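Local atomic coordinates of mitochondrial edited mRNA stability factor 1 (PDB entry 6U9X), a protein that binds RNA and processes the 5' ends of mitochondrial mRNAs in Trypanosoma brucei, probably by means of its Nudix domain. Residues R186-E191 / P198-K203; N63-K68 / G143-I148. All blocks are in the same frame, centred on the assembly; numbering follows the deposited sequence.

Contact 1 of 2, residues R186-E191 / P198-K203. With nucleotides of chain C.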
loop_
_atom_site.group_PDB
_atom_site.type_symbol
_atom_site.label_atom_id
_atom_site.label_comp_id
_atom_site.label_asym_id
_atom_site.label_seq_id
_atom_site.Cartn_x
_atom_site.Cartn_y
_atom_site.Cartn_z
ATOM N N ARG A 186 9.710 8.924 -5.034
ATOM C CA ARG A 186 8.921 9.008 -6.263
ATOM C C ARG A 186 9.002 7.651 -6.953
ATOM O O ARG A 186 9.959 7.368 -7.679
ATOM C CB ARG A 186 9.410 10.128 -7.171
ATOM C CG ARG A 186 9.002 11.506 -6.691
ATOM C CD ARG A 186 7.937 12.107 -7.582
ATOM N NE ARG A 186 8.527 12.843 -8.694
ATOM C CZ ARG A 186 7.855 13.230 -9.771
ATOM N NH1 ARG A 186 6.565 12.946 -9.886
ATOM N NH2 ARG A 186 8.475 13.898 -10.734
ATOM N N ARG A 187 7.995 6.817 -6.717
ATOM C CA ARG A 187 7.944 5.480 -7.284
ATOM C C ARG A 187 7.168 5.512 -8.594
ATOM O O ARG A 187 6.097 6.122 -8.675
ATOM C CB ARG A 187 7.294 4.517 -6.292
ATOM C CG ARG A 187 7.144 3.095 -6.785
ATOM C CD ARG A 187 5.972 2.451 -6.082
ATOM N NE ARG A 187 4.760 3.249 -6.251
ATOM C CZ ARG A 187 3.696 3.176 -5.459
ATOM N NH1 ARG A 187 3.688 2.342 -4.429
ATOM N NH2 ARG A 187 2.640 3.946 -5.692
ATOM N N ILE A 188 7.718 4.868 -9.619
ATOM C CA ILE A 188 7.099 4.841 -10.939
ATOM C C ILE A 188 6.248 3.585 -11.046
ATOM O O ILE A 188 6.749 2.465 -10.895
ATOM C CB ILE A 188 8.152 4.898 -12.054
ATOM C CG1 ILE A 188 9.208 5.952 -11.720
ATOM C CG2 ILE A 188 7.492 5.219 -13.387
ATOM C CD1 ILE A 188 10.525 5.747 -12.430
ATOM N N ASN A 189 4.962 3.776 -11.314
ATOM C CA ASN A 189 3.986 2.704 -11.224
ATOM C C ASN A 189 3.988 1.848 -12.484
ATOM O O ASN A 189 4.296 2.320 -13.582
ATOM C CB ASN A 189 2.598 3.294 -10.981
ATOM C CG ASN A 189 2.578 4.256 -9.809
ATOM O OD1 ASN A 189 3.009 3.919 -8.707
ATOM N ND2 ASN A 189 2.089 5.467 -10.045
ATOM N N ARG A 190 3.652 0.568 -12.307
ATOM C CA ARG A 190 3.460 -0.320 -13.446
ATOM C C ARG A 190 2.421 0.264 -14.394
ATOM O O ARG A 190 1.540 1.022 -13.992
ATOM C CB ARG A 190 3.002 -1.707 -12.987
ATOM C CG ARG A 190 4.099 -2.647 -12.521
ATOM C CD ARG A 190 3.518 -3.765 -11.664
ATOM N NE ARG A 190 3.376 -5.003 -12.425
ATOM C CZ ARG A 190 2.880 -6.136 -11.937
ATOM N NH1 ARG A 190 2.458 -6.198 -10.680
ATOM N NH2 ARG A 190 2.803 -7.210 -12.711
ATOM N N GLU A 191 2.529 -0.101 -15.667
ATOM C CA GLU A 191 1.569 0.352 -16.662
ATOM C C GLU A 191 0.297 -0.485 -16.670
ATOM O O GLU A 191 -0.667 -0.109 -17.347
ATOM C CB GLU A 191 2.216 0.352 -18.050
ATOM C CG GLU A 191 3.568 1.078 -18.124
ATOM C CD GLU A 191 4.741 0.271 -17.571
ATOM O OE1 GLU A 191 5.884 0.484 -18.035
ATOM O OE2 GLU A 191 4.527 -0.566 -16.668
ATOM N N PRO A 198 -1.863 7.476 -11.057
ATOM C CA PRO A 198 -0.986 8.178 -12.003
ATOM C C PRO A 198 0.230 7.337 -12.348
ATOM O O PRO A 198 0.438 6.265 -11.762
ATOM C CB PRO A 198 -0.594 9.449 -11.233
ATOM C CG PRO A 198 -0.687 9.055 -9.803
ATOM C CD PRO A 198 -1.838 8.090 -9.718
ATOM N N PRO A 199 1.051 7.777 -13.309
ATOM C CA PRO A 199 2.256 6.992 -13.627
ATOM C C PRO A 199 3.323 7.064 -12.549
ATOM O O PRO A 199 4.020 6.069 -12.310
ATOM C CB PRO A 199 2.741 7.607 -14.950
ATOM C CG PRO A 199 1.580 8.399 -15.473
ATOM C CD PRO A 199 0.844 8.875 -14.266
ATOM N N ILE A 200 3.477 8.211 -11.891
ATOM C CA ILE A 200 4.516 8.424 -10.890
ATOM C C ILE A 200 3.851 8.865 -9.594
ATOM O O ILE A 200 2.975 9.736 -9.606
ATOM C CB ILE A 200 5.551 9.464 -11.359
ATOM C CG1 ILE A 200 6.105 9.081 -12.734
ATOM C CG2 ILE A 200 6.678 9.594 -10.347
ATOM C CD1 ILE A 200 6.886 10.188 -13.408
ATOM N N SER A 201 4.271 8.269 -8.479
ATOM C CA SER A 201 3.661 8.507 -7.177
ATOM C C SER A 201 4.683 9.140 -6.243
ATOM O O SER A 201 5.726 8.540 -5.962
ATOM C CB SER A 201 3.126 7.204 -6.580
ATOM O OG SER A 201 2.107 6.649 -7.394
ATOM N N LEU A 202 4.381 10.345 -5.763
ATOM C CA LEU A 202 5.198 11.018 -4.760
ATOM C C LEU A 202 4.737 10.552 -3.384
ATOM O O LEU A 202 3.648 10.917 -2.930
ATOM C CB LEU A 202 5.083 12.534 -4.896
ATOM C CG LEU A 202 5.712 13.356 -3.768
ATOM C CD1 LEU A 202 7.217 13.155 -3.738
ATOM C CD2 LEU A 202 5.367 14.831 -3.905
ATOM N N LYS A 203 5.564 9.752 -2.717
ATOM C CA LYS A 203 5.159 9.083 -1.492
ATOM C C LYS A 203 6.228 9.225 -0.419
ATOM O O LYS A 203 7.379 9.580 -0.690
ATOM C CB LYS A 203 4.882 7.595 -1.741
ATOM C CG LYS A 203 6.076 6.841 -2.312
ATOM C CD LYS A 203 5.721 5.406 -2.654
ATOM C CE LYS A 203 5.440 4.592 -1.403
ATOM N NZ LYS A 203 6.689 4.173 -0.710
ATOM P P G C 6 -4.451 -0.984 -6.601
ATOM O OP1 G C 6 -5.187 -1.493 -5.415
ATOM O OP2 G C 6 -5.259 -0.690 -7.804
ATOM O "O5'" G C 6 -3.669 0.311 -6.111
ATOM C "C5'" G C 6 -2.773 0.167 -5.021
ATOM C "C4'" G C 6 -1.507 0.983 -5.135
ATOM O "O4'" G C 6 -0.528 0.378 -6.020
ATOM C "C3'" G C 6 -1.625 2.456 -5.542
ATOM O "O3'" G C 6 -1.263 3.330 -4.468
ATOM C "C2'" G C 6 -0.620 2.615 -6.700
ATOM O "O2'" G C 6 0.124 3.813 -6.640
ATOM C "C1'" G C 6 0.293 1.401 -6.524
ATOM N N9 G C 6 1.023 0.963 -7.728
ATOM C C8 G C 6 0.680 1.031 -9.064
ATOM N N7 G C 6 1.622 0.564 -9.851
ATOM C C5 G C 6 2.654 0.190 -8.999
ATOM C C6 G C 6 3.932 -0.377 -9.254
ATOM O O6 G C 6 4.447 -0.671 -10.330
ATOM N N1 G C 6 4.643 -0.596 -8.083
ATOM C C2 G C 6 4.187 -0.312 -6.824
ATOM N N2 G C 6 5.016 -0.594 -5.813
ATOM N N3 G C 6 3.005 0.216 -6.569
ATOM C C4 G C 6 2.296 0.440 -7.692
ATOM P P G C 8 -1.417 8.472 0.713
ATOM O OP1 G C 8 -1.303 8.801 2.156
ATOM O OP2 G C 8 -2.762 8.390 0.106
ATOM O "O5'" G C 8 -0.658 9.622 -0.081
ATOM C "C5'" G C 8 -1.170 10.103 -1.314
ATOM C "C4'" G C 8 -0.651 9.296 -2.475
ATOM O "O4'" G C 8 -1.401 9.620 -3.677
ATOM C "C3'" G C 8 0.803 9.539 -2.854
ATOM O "O3'" G C 8 1.711 8.783 -2.071
ATOM C "C2'" G C 8 0.826 9.181 -4.330
ATOM O "O2'" G C 8 0.816 7.772 -4.501
ATOM C "C1'" G C 8 -0.527 9.725 -4.776
ATOM P P G C 5 -0.761 -4.786 -10.355
ATOM O OP1 G C 5 -0.122 -3.459 -10.555
ATOM O OP2 G C 5 -0.103 -5.801 -9.486
ATOM O "O5'" G C 5 -2.264 -4.557 -9.886
ATOM C "C5'" G C 5 -2.944 -3.354 -10.220
ATOM C "C4'" G C 5 -3.805 -2.876 -9.082
ATOM O "O4'" G C 5 -5.093 -3.537 -9.165
ATOM C "C3'" G C 5 -3.254 -3.149 -7.682
ATOM O "O3'" G C 5 -3.216 -1.984 -6.852
ATOM C "C2'" G C 5 -4.165 -4.239 -7.113
ATOM O "O2'" G C 5 -4.409 -4.138 -5.724
ATOM C "C1'" G C 5 -5.458 -4.073 -7.912
ATOM N N9 G C 5 -6.160 -5.339 -8.161
ATOM C C8 G C 5 -6.917 -5.619 -9.271
ATOM N N7 G C 5 -7.419 -6.822 -9.270
ATOM C C5 G C 5 -6.956 -7.388 -8.088
ATOM C C6 G C 5 -7.170 -8.682 -7.537
ATOM O O6 G C 5 -7.833 -9.621 -7.994
ATOM N N1 G C 5 -6.516 -8.845 -6.320
ATOM C C2 G C 5 -5.754 -7.883 -5.710
ATOM N N2 G C 5 -5.187 -8.196 -4.538
ATOM N N3 G C 5 -5.552 -6.685 -6.210
ATOM C C4 G C 5 -6.164 -6.494 -7.398
#
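A beta hairpin of the Nudix domain, strand 180-188 running into strand 200-203, brings Arg-187 opposite Ser-201 as an antiparallel hydrogen-bonded pair. Arg-187 N donates to Ser-201 O at 2.9 Å, and Ser-201 N to Arg-187 O at 2.8 Å. Asn-189 N continues the ladder to Pro-199 O at 2.7 Å, while its amide ND2 donates to Pro-198 O and, within the amide plane, to Ser-201 OG at 2.9 Å. Arg-187 leaves the strand with CG anti to the backbone N (chi1 178°), then bends at chi3, which lays its guanidinium between Lys-203 CD on one face and N3 of G6 of chain C, offset toward the rim, on the other. Its NE and NH2 donate weakly to Asn-189 OD1; NH2 also bonds weakly to Ser-201 OG, lies 2.7 Å from O2' of the same nucleotide and forms a salt bridge to an RNA phosphate. Arg-190 N donates to O6 of that guanine, though the modelled bond is doubtfully short. Leu-202 O accepts from O3' of G8 of chain C. On the other side, Ile-200 CG2 covers the Arg-186 guanidinium, whose NH2 bridges to Asp-295. The hairpin thus meets base, ribose and phosphate, with Asn-189 and Ser-201 orienting the arginine.

Contact 2 of 2, residues N63-K68 / G143-I148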
loop_
_atom_site.group_PDB
_atom_site.type_symbol
_atom_site.label_atom_id
_atom_site.label_comp_id
_atom_site.label_asym_id
_atom_site.label_seq_id
_atom_site.Cartn_x
_atom_site.Cartn_y
_atom_site.Cartn_z
ATOM N N ASN A 63 -4.244 -31.391 -15.544
ATOM C CA ASN A 63 -5.140 -32.196 -14.722
ATOM C C ASN A 63 -5.270 -31.600 -13.326
ATOM O O ASN A 63 -5.488 -32.318 -12.350
ATOM C CB ASN A 63 -4.646 -33.632 -14.646
ATOM N N SER A 64 -5.131 -30.279 -13.246
ATOM C CA SER A 64 -5.254 -29.575 -11.980
ATOM C C SER A 64 -6.660 -29.734 -11.408
ATOM O O SER A 64 -7.630 -29.997 -12.124
ATOM C CB SER A 64 -4.934 -28.090 -12.165
ATOM O OG SER A 64 -4.475 -27.504 -10.960
ATOM N N PHE A 65 -6.755 -29.591 -10.091
ATOM C CA PHE A 65 -8.050 -29.447 -9.452
ATOM C C PHE A 65 -8.474 -27.983 -9.506
ATOM O O PHE A 65 -7.650 -27.078 -9.660
ATOM C CB PHE A 65 -8.008 -29.922 -7.996
ATOM C CG PHE A 65 -7.781 -31.405 -7.832
ATOM C CD1 PHE A 65 -8.726 -32.194 -7.195
ATOM C CD2 PHE A 65 -6.619 -32.004 -8.294
ATOM C CE1 PHE A 65 -8.522 -33.552 -7.033
ATOM C CE2 PHE A 65 -6.411 -33.360 -8.135
ATOM C CZ PHE A 65 -7.363 -34.135 -7.504
ATOM N N VAL A 66 -9.775 -27.750 -9.383
ATOM C CA VAL A 66 -10.288 -26.387 -9.325
ATOM C C VAL A 66 -11.367 -26.317 -8.254
ATOM O O VAL A 66 -12.304 -27.122 -8.245
ATOM C CB VAL A 66 -10.792 -25.891 -10.700
ATOM C CG1 VAL A 66 -12.048 -26.623 -11.165
ATOM C CG2 VAL A 66 -11.014 -24.390 -10.665
ATOM N N TYR A 67 -11.199 -25.385 -7.321
ATOM C CA TYR A 67 -12.137 -25.160 -6.234
ATOM C C TYR A 67 -12.686 -23.746 -6.334
ATOM O O TYR A 67 -12.031 -22.843 -6.865
ATOM C CB TYR A 67 -11.473 -25.367 -4.865
ATOM C CG TYR A 67 -11.352 -26.813 -4.440
ATOM C CD1 TYR A 67 -10.511 -27.688 -5.116
ATOM C CD2 TYR A 67 -12.071 -27.301 -3.356
ATOM C CE1 TYR A 67 -10.395 -29.011 -4.728
ATOM C CE2 TYR A 67 -11.960 -28.622 -2.960
ATOM C CZ TYR A 67 -11.121 -29.472 -3.649
ATOM O OH TYR A 67 -11.010 -30.787 -3.256
ATOM N N LYS A 68 -13.898 -23.559 -5.823
ATOM C CA LYS A 68 -14.601 -22.291 -5.930
ATOM C C LYS A 68 -15.025 -21.818 -4.548
ATOM O O LYS A 68 -15.375 -22.628 -3.684
ATOM C CB LYS A 68 -15.826 -22.423 -6.841
ATOM C CG LYS A 68 -16.517 -21.116 -7.177
ATOM C CD LYS A 68 -17.895 -21.375 -7.764
ATOM C CE LYS A 68 -18.758 -22.173 -6.797
ATOM N NZ LYS A 68 -20.140 -22.371 -7.313
ATOM N N GLY A 143 -4.975 -25.914 -8.096
ATOM C CA GLY A 143 -3.805 -26.603 -7.585
ATOM C C GLY A 143 -4.121 -28.045 -7.257
ATOM O O GLY A 143 -5.201 -28.551 -7.569
ATOM N N SER A 144 -3.153 -28.706 -6.626
ATOM C CA SER A 144 -3.345 -30.077 -6.179
ATOM C C SER A 144 -4.306 -30.111 -4.992
ATOM O O SER A 144 -4.694 -29.077 -4.440
ATOM C CB SER A 144 -2.005 -30.708 -5.803
ATOM O OG SER A 144 -1.525 -30.196 -4.571
ATOM N N GLU A 145 -4.703 -31.324 -4.595
ATOM C CA GLU A 145 -5.613 -31.438 -3.458
ATOM C C GLU A 145 -4.906 -31.111 -2.149
ATOM O O GLU A 145 -5.502 -30.497 -1.261
ATOM C CB GLU A 145 -6.251 -32.827 -3.403
ATOM C CG GLU A 145 -5.382 -33.973 -3.872
ATOM C CD GLU A 145 -6.207 -35.204 -4.203
ATOM O OE1 GLU A 145 -5.724 -36.059 -4.975
ATOM O OE2 GLU A 145 -7.348 -35.308 -3.700
ATOM N N ARG A 146 -3.636 -31.507 -2.011
ATOM C CA ARG A 146 -2.858 -31.046 -0.865
ATOM C C ARG A 146 -2.621 -29.544 -0.932
ATOM O O ARG A 146 -2.488 -28.890 0.110
ATOM C CB ARG A 146 -1.516 -31.776 -0.781
ATOM C CG ARG A 146 -1.596 -33.295 -0.784
ATOM C CD ARG A 146 -2.711 -33.819 0.104
ATOM N NE ARG A 146 -3.287 -35.040 -0.452
ATOM C CZ ARG A 146 -4.549 -35.420 -0.285
ATOM N NH1 ARG A 146 -5.381 -34.673 0.426
ATOM N NH2 ARG A 146 -4.981 -36.547 -0.836
ATOM N N GLY A 147 -2.558 -28.986 -2.139
ATOM C CA GLY A 147 -2.371 -27.561 -2.316
ATOM C C GLY A 147 -3.563 -26.760 -1.840
ATOM O O GLY A 147 -3.435 -25.937 -0.929
ATOM N N ILE A 148 -4.727 -26.991 -2.457
ATOM C CA ILE A 148 -5.959 -26.333 -2.022
ATOM C C ILE A 148 -6.175 -26.550 -0.531
ATOM O O ILE A 148 -6.592 -25.637 0.195
ATOM C CB ILE A 148 -7.156 -26.841 -2.853
ATOM C CG1 ILE A 148 -7.133 -26.246 -4.262
ATOM C CG2 ILE A 148 -8.479 -26.510 -2.173
ATOM C CD1 ILE A 148 -6.282 -27.015 -5.237
#
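Tyr-67 and Ile-148 meet with the aromatic ring lying flat beneath a methyl group, a clear example of a CH-pi contact between a strand and a helix. CG2 of Ile-148 sits over the middle of the Tyr-67 ring, 3.7 Å from its centroid and only 13° off the ring normal. This methyl branch is anti to the backbone N of Ile-148 and is thereby carried out from the helix onto the ring. The second branch rests on the same face toward the rim, with Ile-148 CG1 3.8 Å from Tyr-67 CD1. Leu-48, in a neighbouring loop, touches both side chains.

Two residues earlier on the strand, Phe-65 faces a different kind of partner. Glu-145 crosses its ring obliquely: CG lies over one face, and the carboxylate continues past the far end of the ring, with Glu-145 OE1 3.6 Å from Phe-65 CZ. Ring and carboxylate planes stand 39° apart, so the two groups are not stacked. At the first turn of a helix the acid would probably be favoured electrostatically, and Arg-146 adds a long, charge-only pairing.

Beside the Phe-65 packing the backbones join through one antiparallel hydrogen-bonded pair. Phe-65 N donates to Gly-143 O at 3.1 Å, and Gly-143 N answers weakly to Phe-65 O at 3.3 Å. Ser-64 OG bonds weakly to that same Phe-65 O. Immediately beyond, Ser-144 takes the N-cap position, its OG accepting from Gly-147 N at 2.9 Å.

Strand 136-143 thus passes within one residue into the serine-capped helix 145-158, whose first turn packs on the adjacent strand 65-72: a strand-to-helix connection where an inner strand of a four-stranded antiparallel sheet ends.

Contacts 1 and 2 illustrate how differently two strand-borne contacts of one chain can be employed. They follow one another in series along the sequence, contact 2 closing before contact 1 opens, and belong to separate sheets: the four-stranded antiparallel sheet for contact 2, the mixed Nudix sheet for contact 1. Their centres are 36 Å apart and their nearest atoms about 21 Å. Contact 1 touches the RNA directly, and the side chain of Lys-203 lies about 3 Å from that of Arg-167, which binds GDP in another structure of this protein, though none is bound here. The nearest atom of contact 2 is about 14 Å from the nucleic acid, which leaves it as structural packing.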